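Local coordinates for YCAC GENE product (Escherichia coli, PDB 1YAC), which forms an octamer and is probably a hydrolase of unknown specificity, related to isochorismatase and N-carbamoylsarcosine amidohydrolase, at residues L46-L52 and V168-H173; Y5-D9 and F131-V135; D12-V18 and K105-A111; F36-V40 and D138-T142. One frame throughout, in Å; residues are numbered along the deposited sequence.

Contact 1. Residues L46-L52 and V168-H173; sequences LAKYFNL and VACELH
Phe50 lays one ring face on Leu172 and turns an edge to His173, joining the C-terminal end of helix 33-49 to helix 165-173 within one helical layer of the three-layer alpha-beta-alpha sandwich. The ring is held on both faces. Over one lies Leu172 CB, a CH-pi contact 3.8 Å from the Phe50 centroid and 7° off the ring normal; over the opposite face, equally centred, sits CD2 of the preceding Tyr49. At the ring edge Phe50 CE1 meets His173 CD2 at 3.6 Å, with the two ring planes 65° apart and neither stacked on the other. Phe50 CZ also comes within 3.4 Å of Ala169 O. With an alanine in place of Phe50, a gap would probably open between the helices, Leu172 CB losing the ring face it covers and the edge of His173 its aromatic neighbour.

Beside this ring the aliphatic side chains close up. Leu46 has CG wedged between its backbone N and carbonyl carbon (chi1 78°), which brings CD1 across to Leu172 CD1 at 3.8 Å. Leu52 meets the same methyl tip to tip, just past the Schellman motif in which Asn51, with positive phi, ends the helix.

The packing thins toward Tyr49, which is partly exposed and gives little surface to the other helix. Its hydroxyl is hydrogen-bonded to Asp179, beyond both helices. The edge of the Tyr49 ring faces His173, with Tyr49 CE2 3.9 Å from His173 CD2.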
loop_
_atom_site.group_PDB
_atom_site.type_symbol
_atom_site.label_atom_id
_atom_site.label_comp_id
_atom_site.label_asym_id
_atom_site.label_seq_id
_atom_site.Cartn_x
_atom_site.Cartn_y
_atom_site.Cartn_z
ATOM N N LEU A 46 26.950 -3.519 -15.393
ATOM C CA LEU A 46 26.605 -3.782 -16.787
ATOM C C LEU A 46 27.361 -2.831 -17.710
ATOM O O LEU A 46 27.806 -3.236 -18.789
ATOM C CB LEU A 46 25.085 -3.750 -17.026
ATOM C CG LEU A 46 24.286 -2.452 -17.134
ATOM C CD1 LEU A 46 24.379 -1.854 -18.546
ATOM C CD2 LEU A 46 22.830 -2.741 -16.789
ATOM N N ALA A 47 27.548 -1.588 -17.278
ATOM C CA ALA A 47 28.286 -0.618 -18.083
ATOM C C ALA A 47 29.707 -1.146 -18.283
ATOM O O ALA A 47 30.262 -1.102 -19.391
ATOM C CB ALA A 47 28.324 0.729 -17.390
ATOM N N LYS A 48 30.282 -1.666 -17.207
ATOM C CA LYS A 48 31.623 -2.223 -17.259
ATOM C C LYS A 48 31.650 -3.495 -18.112
ATOM O O LYS A 48 32.508 -3.646 -18.998
ATOM C CB LYS A 48 32.122 -2.522 -15.842
ATOM C CG LYS A 48 33.493 -3.173 -15.795
ATOM C CD LYS A 48 34.570 -2.225 -15.309
ATOM C CE LYS A 48 34.709 -1.005 -16.183
ATOM N NZ LYS A 48 35.910 -0.214 -15.788
ATOM N N TYR A 49 30.694 -4.388 -17.867
ATOM C CA TYR A 49 30.607 -5.649 -18.606
ATOM C C TYR A 49 30.510 -5.451 -20.125
ATOM O O TYR A 49 31.187 -6.136 -20.897
ATOM C CB TYR A 49 29.414 -6.477 -18.121
ATOM C CG TYR A 49 29.210 -7.748 -18.923
ATOM C CD1 TYR A 49 30.153 -8.773 -18.891
ATOM C CD2 TYR A 49 28.088 -7.910 -19.730
ATOM C CE1 TYR A 49 29.983 -9.928 -19.644
ATOM C CE2 TYR A 49 27.911 -9.057 -20.486
ATOM C CZ TYR A 49 28.863 -10.064 -20.435
ATOM O OH TYR A 49 28.673 -11.224 -21.165
ATOM N N PHE A 50 29.621 -4.553 -20.543
ATOM C CA PHE A 50 29.436 -4.263 -21.952
ATOM C C PHE A 50 30.477 -3.293 -22.483
ATOM O O PHE A 50 30.433 -2.934 -23.658
ATOM C CB PHE A 50 28.030 -3.716 -22.209
ATOM C CG PHE A 50 26.949 -4.738 -22.033
ATOM C CD1 PHE A 50 26.835 -5.803 -22.929
ATOM C CD2 PHE A 50 26.089 -4.682 -20.938
ATOM C CE1 PHE A 50 25.886 -6.797 -22.736
ATOM C CE2 PHE A 50 25.130 -5.682 -20.735
ATOM C CZ PHE A 50 25.033 -6.741 -21.637
ATOM N N ASN A 51 31.389 -2.829 -21.626
ATOM C CA ASN A 51 32.423 -1.901 -22.082
ATOM C C ASN A 51 31.865 -0.633 -22.705
ATOM O O ASN A 51 32.357 -0.184 -23.735
ATOM C CB ASN A 51 33.318 -2.572 -23.124
ATOM C CG ASN A 51 34.456 -3.302 -22.515
ATOM O OD1 ASN A 51 34.488 -4.522 -22.487
ATOM N ND2 ASN A 51 35.422 -2.571 -22.058
ATOM N N LEU A 52 30.846 -0.044 -22.096
ATOM C CA LEU A 52 30.264 1.165 -22.652
ATOM C C LEU A 52 30.957 2.393 -22.118
ATOM O O LEU A 52 31.232 2.469 -20.918
ATOM C CB LEU A 52 28.781 1.263 -22.281
ATOM C CG LEU A 52 27.915 0.057 -22.584
ATOM C CD1 LEU A 52 26.504 0.326 -22.026
ATOM C CD2 LEU A 52 27.880 -0.215 -24.083
ATOM N N VAL A 168 17.738 -3.206 -19.813
ATOM C CA VAL A 168 18.884 -2.567 -20.481
ATOM C C VAL A 168 19.948 -3.639 -20.820
ATOM O O VAL A 168 20.409 -3.741 -21.962
ATOM C CB VAL A 168 19.525 -1.449 -19.562
ATOM C CG1 VAL A 168 20.856 -0.944 -20.143
ATOM C CG2 VAL A 168 18.555 -0.268 -19.388
ATOM N N ALA A 169 20.295 -4.466 -19.837
ATOM C CA ALA A 169 21.294 -5.503 -20.044
ATOM C C ALA A 169 20.876 -6.479 -21.148
ATOM O O ALA A 169 21.695 -6.873 -21.986
ATOM C CB ALA A 169 21.556 -6.254 -18.742
ATOM N N CYS A 170 19.607 -6.868 -21.144
ATOM C CA CYS A 170 19.092 -7.817 -22.128
ATOM C C CYS A 170 19.039 -7.256 -23.538
ATOM O O CYS A 170 19.269 -7.982 -24.519
ATOM C CB CYS A 170 17.708 -8.320 -21.718
ATOM S SG CYS A 170 17.711 -9.469 -20.324
ATOM N N GLU A 171 18.692 -5.978 -23.655
ATOM C CA GLU A 171 18.627 -5.360 -24.971
ATOM C C GLU A 171 20.043 -5.173 -25.528
ATOM O O GLU A 171 20.267 -5.279 -26.734
ATOM C CB GLU A 171 17.878 -4.029 -24.909
ATOM C CG GLU A 171 17.331 -3.588 -26.266
ATOM C CD GLU A 171 16.271 -2.522 -26.144
ATOM O OE1 GLU A 171 15.099 -2.901 -26.006
ATOM O OE2 GLU A 171 16.596 -1.314 -26.197
ATOM N N LEU A 172 20.998 -4.904 -24.646
ATOM C CA LEU A 172 22.388 -4.730 -25.053
ATOM C C LEU A 172 23.036 -6.058 -25.459
ATOM O O LEU A 172 23.741 -6.128 -26.473
ATOM C CB LEU A 172 23.208 -4.120 -23.913
ATOM C CG LEU A 172 23.022 -2.633 -23.626
ATOM C CD1 LEU A 172 23.648 -2.288 -22.286
ATOM C CD2 LEU A 172 23.645 -1.813 -24.733
ATOM N N HIS A 173 22.802 -7.097 -24.667
ATOM C CA HIS A 173 23.406 -8.394 -24.905
ATOM C C HIS A 173 22.852 -9.091 -26.131
ATOM O O HIS A 173 23.600 -9.747 -26.866
ATOM C CB HIS A 173 23.235 -9.306 -23.682
ATOM C CG HIS A 173 24.252 -10.404 -23.601
ATOM N ND1 HIS A 173 23.927 -11.736 -23.740
ATOM C CD2 HIS A 173 25.581 -10.364 -23.341
ATOM C CE1 HIS A 173 25.011 -12.472 -23.559
ATOM N NE2 HIS A 173 26.026 -11.667 -23.316
#

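Contact 2. Residues Y5-D9 and F131-V135; sequences YVRLD and FDVFV
Leu8 sets its CD2 methyl over the centre of the Phe134 ring, 3.4 Å from the centroid and 6° off the normal, a close CH-pi contact. The two side chains run past each other in opposite directions, and Leu8 CG adds a second touch on the Phe134 ring, 3.8 Å from CE2. Phe134 CG is anti to its own carbonyl carbon (chi1 -61°), which carries the ring out from the strand to the N-terminal segment. Replacing Phe134 by alanine would probably leave Leu8 CD2 without the ring face it rests on and Val6 O without the ring edge beside it.

Strand 132-136 belongs to the parallel sheet of the isochorismatase-like fold, and residues 5-9 run alongside it, over its Asp132 and Phe134 side chains, as an irregular arm ahead of strand 13-18. Val6 is the centre of an inverse gamma turn in this arm.

The polar contacts are close approaches of oxygen to carbon. Val6 O lies near the plane of the Phe134 ring, 3.4 Å from CE2 at its edge, while Gln161 NE2 gives this carbonyl a hydrogen bond. At the more open end, Val6 CG1 packs across Asp132, 3.8 Å from OD2. Arg7 turns away from the strand, and its NH1 forms a salt bridge with Asp92 of the second subunit.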
loop_
_atom_site.group_PDB
_atom_site.type_symbol
_atom_site.label_atom_id
_atom_site.label_comp_id
_atom_site.label_asym_id
_atom_site.label_seq_id
_atom_site.Cartn_x
_atom_site.Cartn_y
_atom_site.Cartn_z
ATOM N N TYR A 5 11.595 0.283 -33.821
ATOM C CA TYR A 5 12.001 -0.157 -32.491
ATOM C C TYR A 5 13.446 0.360 -32.367
ATOM O O TYR A 5 14.358 -0.184 -32.999
ATOM C CB TYR A 5 11.943 -1.687 -32.440
ATOM C CG TYR A 5 12.498 -2.384 -31.208
ATOM C CD1 TYR A 5 12.755 -1.698 -30.010
ATOM C CD2 TYR A 5 12.741 -3.750 -31.248
ATOM C CE1 TYR A 5 13.239 -2.384 -28.880
ATOM C CE2 TYR A 5 13.223 -4.437 -30.147
ATOM C CZ TYR A 5 13.471 -3.760 -28.968
ATOM O OH TYR A 5 13.954 -4.483 -27.894
ATOM N N VAL A 6 13.624 1.459 -31.634
ATOM C CA VAL A 6 14.944 2.065 -31.431
ATOM C C VAL A 6 15.539 1.372 -30.199
ATOM O O VAL A 6 15.336 1.797 -29.054
ATOM C CB VAL A 6 14.824 3.610 -31.216
ATOM C CG1 VAL A 6 16.206 4.257 -31.015
ATOM C CG2 VAL A 6 14.111 4.239 -32.398
ATOM N N ARG A 7 16.220 0.257 -30.448
ATOM C CA ARG A 7 16.811 -0.539 -29.383
ATOM C C ARG A 7 18.287 -0.294 -29.122
ATOM O O ARG A 7 19.045 0.058 -30.030
ATOM C CB ARG A 7 16.556 -2.023 -29.628
ATOM C CG ARG A 7 17.073 -2.588 -30.937
ATOM C CD ARG A 7 16.959 -4.114 -30.870
ATOM N NE ARG A 7 17.210 -4.792 -32.139
ATOM C CZ ARG A 7 17.162 -6.113 -32.294
ATOM N NH1 ARG A 7 16.871 -6.901 -31.267
ATOM N NH2 ARG A 7 17.418 -6.652 -33.475
ATOM N N LEU A 8 18.678 -0.469 -27.862
ATOM C CA LEU A 8 20.055 -0.279 -27.433
ATOM C C LEU A 8 21.004 -1.144 -28.234
ATOM O O LEU A 8 20.732 -2.314 -28.505
ATOM C CB LEU A 8 20.203 -0.585 -25.947
ATOM C CG LEU A 8 19.586 0.454 -25.008
ATOM C CD1 LEU A 8 19.586 -0.090 -23.561
ATOM C CD2 LEU A 8 20.363 1.769 -25.106
ATOM N N ASP A 9 22.110 -0.523 -28.617
ATOM C CA ASP A 9 23.153 -1.133 -29.419
ATOM C C ASP A 9 24.423 -0.962 -28.596
ATOM O O ASP A 9 24.890 0.155 -28.392
ATOM C CB ASP A 9 23.231 -0.365 -30.739
ATOM C CG ASP A 9 24.287 -0.901 -31.689
ATOM O OD1 ASP A 9 25.197 -1.659 -31.274
ATOM O OD2 ASP A 9 24.208 -0.522 -32.878
ATOM N N PHE A 131 19.913 13.228 -29.427
ATOM C CA PHE A 131 20.322 11.913 -28.929
ATOM C C PHE A 131 19.119 11.006 -28.646
ATOM O O PHE A 131 18.006 11.483 -28.406
ATOM C CB PHE A 131 21.110 12.055 -27.619
ATOM C CG PHE A 131 22.484 12.644 -27.786
ATOM C CD1 PHE A 131 23.580 11.822 -28.030
ATOM C CD2 PHE A 131 22.687 14.017 -27.658
ATOM C CE1 PHE A 131 24.867 12.365 -28.138
ATOM C CE2 PHE A 131 23.959 14.568 -27.764
ATOM C CZ PHE A 131 25.050 13.737 -28.003
ATOM N N ASP A 132 19.341 9.702 -28.695
ATOM C CA ASP A 132 18.302 8.741 -28.350
ATOM C C ASP A 132 18.567 8.482 -26.875
ATOM O O ASP A 132 19.624 7.979 -26.513
ATOM C CB ASP A 132 18.447 7.470 -29.176
ATOM C CG ASP A 132 18.038 7.692 -30.607
ATOM O OD1 ASP A 132 17.081 8.471 -30.816
ATOM O OD2 ASP A 132 18.686 7.134 -31.514
ATOM N N VAL A 133 17.611 8.845 -26.034
ATOM C CA VAL A 133 17.773 8.721 -24.591
ATOM C C VAL A 133 16.986 7.577 -23.976
ATOM O O VAL A 133 15.801 7.402 -24.251
ATOM C CB VAL A 133 17.386 10.059 -23.899
ATOM C CG1 VAL A 133 17.492 9.957 -22.382
ATOM C CG2 VAL A 133 18.277 11.195 -24.416
ATOM N N PHE A 134 17.665 6.831 -23.112
ATOM C CA PHE A 134 17.097 5.690 -22.407
ATOM C C PHE A 134 17.328 5.963 -20.910
ATOM O O PHE A 134 18.472 6.049 -20.455
ATOM C CB PHE A 134 17.832 4.409 -22.827
ATOM C CG PHE A 134 17.723 4.093 -24.299
ATOM C CD1 PHE A 134 18.482 4.790 -25.234
ATOM C CD2 PHE A 134 16.884 3.078 -24.741
ATOM C CE1 PHE A 134 18.411 4.474 -26.601
ATOM C CE2 PHE A 134 16.800 2.749 -26.092
ATOM C CZ PHE A 134 17.568 3.452 -27.027
ATOM N N VAL A 135 16.246 6.135 -20.161
ATOM C CA VAL A 135 16.329 6.417 -18.729
ATOM C C VAL A 135 16.211 5.128 -17.923
ATOM O O VAL A 135 15.304 4.328 -18.171
ATOM C CB VAL A 135 15.191 7.384 -18.313
ATOM C CG1 VAL A 135 15.167 7.587 -16.803
ATOM C CG2 VAL A 135 15.365 8.716 -19.041
#

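Contact 3. Residues D12-V18 and K105-A111; sequences DAAVLLV and KKQLIIA
Asp12 opens the pairing with two acceptors. Its carbonyl O takes Gln107 N at 2.9 Å, and its carboxylate OD1 takes Lys106 N at 3.0 Å. The second bond is nearly straight, 171° at the hydrogen, yet it meets OD1 from well above the carboxylate plane. With CG anti to the backbone N (chi1 -154°), the Asp12 carboxylate lies alongside Lys106, pointing the same way. The ammonium groups have other mates: Lys105 NZ bonds Asn11 O and Lys106 NZ bonds Gly130 O.

From there the strands run parallel. Every second residue of strand 13-18 both donates and accepts toward 107-111, while Val15 and Leu17 bond to strand 54-59. Ala14 N bonds Gln107 O, and Ala14 O receives Ile109 N at 2.8 Å. Leu16 repeats the pattern, giving its N to Ile109 O and accepting Ala111 N in a longer bond of 3.2 Å. Val18 N closes the ladder on Ala111 O, at 2.9 Å and almost perfectly straight. Four of these carbonyls also receive CA-H...O contacts, such as Ala13 CA to Gln107 O at 3.3 Å. The buried amide of Gln107 is satisfied beyond these strands, OE1 by Asp9 N and NE2 by Arg7 O.

Leu16 and Ile110 lie side by side on one face, with Leu16 CD1 4.0 Å from Ile110 CG1. Val15 and Ile109 cross on the other, where Val15 and Leu17 pack against helix 33-49. Within the six-stranded sheet this pair is central: strand 54-59 continues it beyond 13-18, and strand 132-136 beyond 107-112.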
loop_
_atom_site.group_PDB
_atom_site.type_symbol
_atom_site.label_atom_id
_atom_site.label_comp_id
_atom_site.label_asym_id
_atom_site.label_seq_id
_atom_site.Cartn_x
_atom_site.Cartn_y
_atom_site.Cartn_z
ATOM N N ASP A 12 26.807 1.533 -29.844
ATOM C CA ASP A 12 26.393 2.912 -30.062
ATOM C C ASP A 12 25.746 3.547 -28.830
ATOM O O ASP A 12 24.943 4.482 -28.944
ATOM C CB ASP A 12 25.418 3.011 -31.261
ATOM C CG ASP A 12 25.441 4.366 -31.930
ATOM O OD1 ASP A 12 26.321 5.212 -31.642
ATOM O OD2 ASP A 12 24.564 4.589 -32.766
ATOM N N ALA A 13 26.186 3.123 -27.649
ATOM C CA ALA A 13 25.617 3.630 -26.399
ATOM C C ALA A 13 26.638 4.031 -25.346
ATOM O O ALA A 13 27.659 3.357 -25.171
ATOM C CB ALA A 13 24.663 2.579 -25.797
ATOM N N ALA A 14 26.361 5.137 -24.662
ATOM C CA ALA A 14 27.216 5.608 -23.579
ATOM C C ALA A 14 26.335 5.660 -22.326
ATOM O O ALA A 14 25.103 5.793 -22.411
ATOM C CB ALA A 14 27.785 6.985 -23.880
ATOM N N VAL A 15 26.962 5.532 -21.169
ATOM C CA VAL A 15 26.230 5.557 -19.910
ATOM C C VAL A 15 26.577 6.819 -19.135
ATOM O O VAL A 15 27.758 7.144 -18.993
ATOM C CB VAL A 15 26.572 4.309 -19.059
ATOM C CG1 VAL A 15 25.873 4.369 -17.687
ATOM C CG2 VAL A 15 26.155 3.054 -19.797
ATOM N N LEU A 16 25.557 7.553 -18.687
ATOM C CA LEU A 16 25.773 8.773 -17.901
ATOM C C LEU A 16 25.253 8.522 -16.494
ATOM O O LEU A 16 24.057 8.274 -16.310
ATOM C CB LEU A 16 25.020 9.979 -18.493
ATOM C CG LEU A 16 25.043 10.283 -19.997
ATOM C CD1 LEU A 16 24.429 11.660 -20.250
ATOM C CD2 LEU A 16 26.439 10.201 -20.563
ATOM N N LEU A 17 26.151 8.554 -15.510
ATOM C CA LEU A 17 25.782 8.336 -14.112
ATOM C C LEU A 17 25.860 9.699 -13.434
ATOM O O LEU A 17 26.948 10.207 -13.143
ATOM C CB LEU A 17 26.721 7.317 -13.469
ATOM C CG LEU A 17 26.749 5.953 -14.176
ATOM C CD1 LEU A 17 27.672 4.994 -13.422
ATOM C CD2 LEU A 17 25.327 5.369 -14.253
ATOM N N VAL A 18 24.691 10.262 -13.148
ATOM C CA VAL A 18 24.583 11.602 -12.596
ATOM C C VAL A 18 24.226 11.760 -11.117
ATOM O O VAL A 18 23.106 11.458 -10.694
ATOM C CB VAL A 18 23.546 12.426 -13.428
ATOM C CG1 VAL A 18 23.650 13.925 -13.107
ATOM C CG2 VAL A 18 23.731 12.171 -14.935
ATOM N N LYS A 105 28.799 8.315 -29.226
ATOM C CA LYS A 105 27.616 7.455 -29.160
ATOM C C LYS A 105 26.308 8.217 -29.328
ATOM O O LYS A 105 26.117 9.273 -28.734
ATOM C CB LYS A 105 27.588 6.672 -27.840
ATOM C CG LYS A 105 28.865 5.887 -27.563
ATOM C CD LYS A 105 29.266 5.025 -28.736
ATOM C CE LYS A 105 30.567 4.309 -28.460
ATOM N NZ LYS A 105 30.998 3.492 -29.631
ATOM N N LYS A 106 25.412 7.654 -30.137
ATOM C CA LYS A 106 24.102 8.237 -30.408
ATOM C C LYS A 106 23.099 7.985 -29.262
ATOM O O LYS A 106 22.196 8.800 -29.022
ATOM C CB LYS A 106 23.566 7.636 -31.708
ATOM C CG LYS A 106 22.135 7.994 -32.087
ATOM C CD LYS A 106 21.999 9.438 -32.403
ATOM C CE LYS A 106 20.733 9.717 -33.176
ATOM N NZ LYS A 106 20.806 11.111 -33.709
ATOM N N GLN A 107 23.239 6.843 -28.591
ATOM C CA GLN A 107 22.323 6.474 -27.515
ATOM C C GLN A 107 22.931 6.776 -26.161
ATOM O O GLN A 107 24.099 6.474 -25.921
ATOM C CB GLN A 107 21.997 4.988 -27.611
ATOM C CG GLN A 107 21.443 4.573 -28.970
ATOM C CD GLN A 107 21.248 3.081 -29.076
ATOM O OE1 GLN A 107 21.898 2.295 -28.373
ATOM N NE2 GLN A 107 20.363 2.672 -29.963
ATOM N N LEU A 108 22.129 7.344 -25.270
ATOM C CA LEU A 108 22.596 7.673 -23.930
ATOM C C LEU A 108 21.714 6.974 -22.919
ATOM O O LEU A 108 20.489 7.130 -22.946
ATOM C CB LEU A 108 22.523 9.179 -23.674
ATOM C CG LEU A 108 23.235 10.085 -24.674
ATOM C CD1 LEU A 108 23.106 11.559 -24.233
ATOM C CD2 LEU A 108 24.699 9.664 -24.769
ATOM N N ILE A 109 22.344 6.196 -22.047
ATOM C CA ILE A 109 21.654 5.471 -20.977
ATOM C C ILE A 109 21.912 6.346 -19.756
ATOM O O ILE A 109 23.064 6.495 -19.322
ATOM C CB ILE A 109 22.279 4.076 -20.790
ATOM C CG1 ILE A 109 22.084 3.251 -22.062
ATOM C CG2 ILE A 109 21.670 3.376 -19.575
ATOM C CD1 ILE A 109 22.932 2.003 -22.116
ATOM N N ILE A 110 20.854 6.928 -19.199
ATOM C CA ILE A 110 21.018 7.847 -18.081
ATOM C C ILE A 110 20.340 7.413 -16.786
ATOM O O ILE A 110 19.211 6.922 -16.805
ATOM C CB ILE A 110 20.460 9.237 -18.461
ATOM C CG1 ILE A 110 20.971 9.659 -19.839
ATOM C CG2 ILE A 110 20.882 10.279 -17.422
ATOM C CD1 ILE A 110 20.425 11.019 -20.326
ATOM N N ALA A 111 21.028 7.634 -15.666
ATOM C CA ALA A 111 20.495 7.313 -14.339
ATOM C C ALA A 111 21.144 8.280 -13.362
ATOM O O ALA A 111 22.232 8.791 -13.633
ATOM C CB ALA A 111 20.813 5.878 -13.962
#

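Contact 4. Residues F36-V40 and D138-T142; sequences FKNNV and DASGT
The Phe36 ring meets Ser140 CA at its edge and carries Val40 CG2, one helical turn on in its own helix, over one face, offset toward the rim. The ring also packs on the loop backbone: Phe36 CE1 approaches Ser140 C at 3.4 Å and CZ approaches Gly141 N at 3.5 Å. Its CG stands anti to the backbone N (chi1 -164°), which swings the ring toward residues 139-141. A CB on Gly141 would come within about 3.1 Å of Phe36 CZ, a tight fit.

The second flat group is the amide of Asn39, turned 39° from the Asp138 carboxylate. Here helix 33-49 meets the loop that follows strand 132-136, at the C-terminal edge of the parallel sheet, where enzymes of this alpha/beta type commonly place their active sites.

Asn39 ND2 donates to Asp138 O at 2.9 Å, a bent bond of 143° that arrives tilted from the carbonyl plane. The same nitrogen donates to a water at 3.0 Å, and that water in turn donates to Asp138 OD2 at 2.8 Å. Trp165 fixes the remaining oxygens, its NE1 bonding Asn39 OD1 and its backbone N bonding Asp138 OD1.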
loop_
_atom_site.group_PDB
_atom_site.type_symbol
_atom_site.label_atom_id
_atom_site.label_comp_id
_atom_site.label_asym_id
_atom_site.label_seq_id
_atom_site.Cartn_x
_atom_site.Cartn_y
_atom_site.Cartn_z
ATOM N N PHE A 36 17.633 -0.125 -4.116
ATOM C CA PHE A 36 18.287 0.960 -4.839
ATOM C C PHE A 36 19.786 0.752 -4.977
ATOM O O PHE A 36 20.340 0.942 -6.069
ATOM C CB PHE A 36 18.018 2.328 -4.207
ATOM C CG PHE A 36 18.337 3.484 -5.134
ATOM C CD1 PHE A 36 17.662 3.617 -6.352
ATOM C CD2 PHE A 36 19.339 4.399 -4.817
ATOM C CE1 PHE A 36 17.984 4.644 -7.249
ATOM C CE2 PHE A 36 19.674 5.440 -5.712
ATOM C CZ PHE A 36 18.991 5.558 -6.929
ATOM N N LYS A 37 20.440 0.367 -3.883
ATOM C CA LYS A 37 21.874 0.133 -3.925
ATOM C C LYS A 37 22.197 -0.970 -4.937
ATOM O O LYS A 37 23.092 -0.811 -5.775
ATOM C CB LYS A 37 22.424 -0.261 -2.545
ATOM C CG LYS A 37 23.908 -0.627 -2.588
ATOM C CD LYS A 37 24.389 -1.353 -1.337
ATOM C CE LYS A 37 25.825 -1.816 -1.515
ATOM N NZ LYS A 37 26.285 -2.621 -0.366
ATOM N N ASN A 38 21.475 -2.084 -4.858
ATOM C CA ASN A 38 21.704 -3.191 -5.780
ATOM C C ASN A 38 21.548 -2.762 -7.237
ATOM O O ASN A 38 22.380 -3.106 -8.087
ATOM C CB ASN A 38 20.746 -4.345 -5.497
ATOM C CG ASN A 38 20.933 -5.502 -6.466
ATOM O OD1 ASN A 38 22.028 -6.084 -6.564
ATOM N ND2 ASN A 38 19.878 -5.832 -7.201
ATOM N N ASN A 39 20.492 -1.999 -7.518
ATOM C CA ASN A 39 20.203 -1.524 -8.877
ATOM C C ASN A 39 21.281 -0.585 -9.423
ATOM O O ASN A 39 21.686 -0.693 -10.586
ATOM C CB ASN A 39 18.834 -0.837 -8.925
ATOM C CG ASN A 39 17.674 -1.822 -8.776
ATOM O OD1 ASN A 39 17.868 -3.040 -8.808
ATOM N ND2 ASN A 39 16.460 -1.295 -8.623
ATOM N N VAL A 40 21.731 0.354 -8.601
ATOM C CA VAL A 40 22.781 1.279 -9.030
ATOM C C VAL A 40 24.071 0.498 -9.331
ATOM O O VAL A 40 24.743 0.729 -10.352
ATOM C CB VAL A 40 23.056 2.358 -7.944
ATOM C CG1 VAL A 40 24.280 3.216 -8.314
ATOM C CG2 VAL A 40 21.832 3.251 -7.787
ATOM N N ASP A 138 14.860 2.410 -12.541
ATOM C CA ASP A 138 15.091 1.721 -11.278
ATOM C C ASP A 138 16.488 1.954 -10.686
ATOM O O ASP A 138 16.797 1.438 -9.610
ATOM C CB ASP A 138 14.683 0.239 -11.338
ATOM C CG ASP A 138 15.534 -0.587 -12.278
ATOM O OD1 ASP A 138 16.312 -0.024 -13.080
ATOM O OD2 ASP A 138 15.406 -1.831 -12.216
ATOM N N ALA A 139 17.309 2.751 -11.375
ATOM C CA ALA A 139 18.638 3.123 -10.885
ATOM C C ALA A 139 18.694 4.657 -10.688
ATOM O O ALA A 139 19.773 5.245 -10.563
ATOM C CB ALA A 139 19.735 2.659 -11.841
ATOM N N SER A 140 17.525 5.294 -10.729
ATOM C CA SER A 140 17.383 6.737 -10.526
ATOM C C SER A 140 16.459 6.865 -9.324
ATOM O O SER A 140 15.515 6.091 -9.198
ATOM C CB SER A 140 16.747 7.393 -11.750
ATOM O OG SER A 140 17.583 7.226 -12.891
ATOM N N GLY A 141 16.744 7.799 -8.423
ATOM C CA GLY A 141 15.920 7.913 -7.229
ATOM C C GLY A 141 15.458 9.312 -6.906
ATOM O O GLY A 141 16.090 10.301 -7.306
ATOM N N THR A 142 14.360 9.413 -6.168
ATOM C CA THR A 142 13.827 10.715 -5.818
ATOM C C THR A 142 13.052 10.657 -4.508
ATOM O O THR A 142 13.038 9.615 -3.830
ATOM C CB THR A 142 12.959 11.282 -6.980
ATOM O OG1 THR A 142 12.458 12.580 -6.632
ATOM C CG2 THR A 142 11.805 10.329 -7.311
HETATM O O HOH W 1 14.235 -2.881 -9.891
#

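All four contacts are built on or around one parallel sheet. Contact 3 lies at its middle, with its centre about 9 Å from that of contact 2 and about 11 Å from that of contact 1. Contacts 1 and 4 both use helix 33-49, their centres about 17 Å apart. Contacts 2 and 4 lie on opposite sides of the chain's centre, about 20 Å apart, although residues 131-135 and 138-142 nearly adjoin in sequence. Along the chain, contact 3 is nested inside the loop closed by contact 2, while the other pairs alternate, so early and late segments interlock into one domain. Contacts 1 and 2 meet through Glu171, which bonds Tyr5 and Leu8, and both touch the second subunit of the octamer.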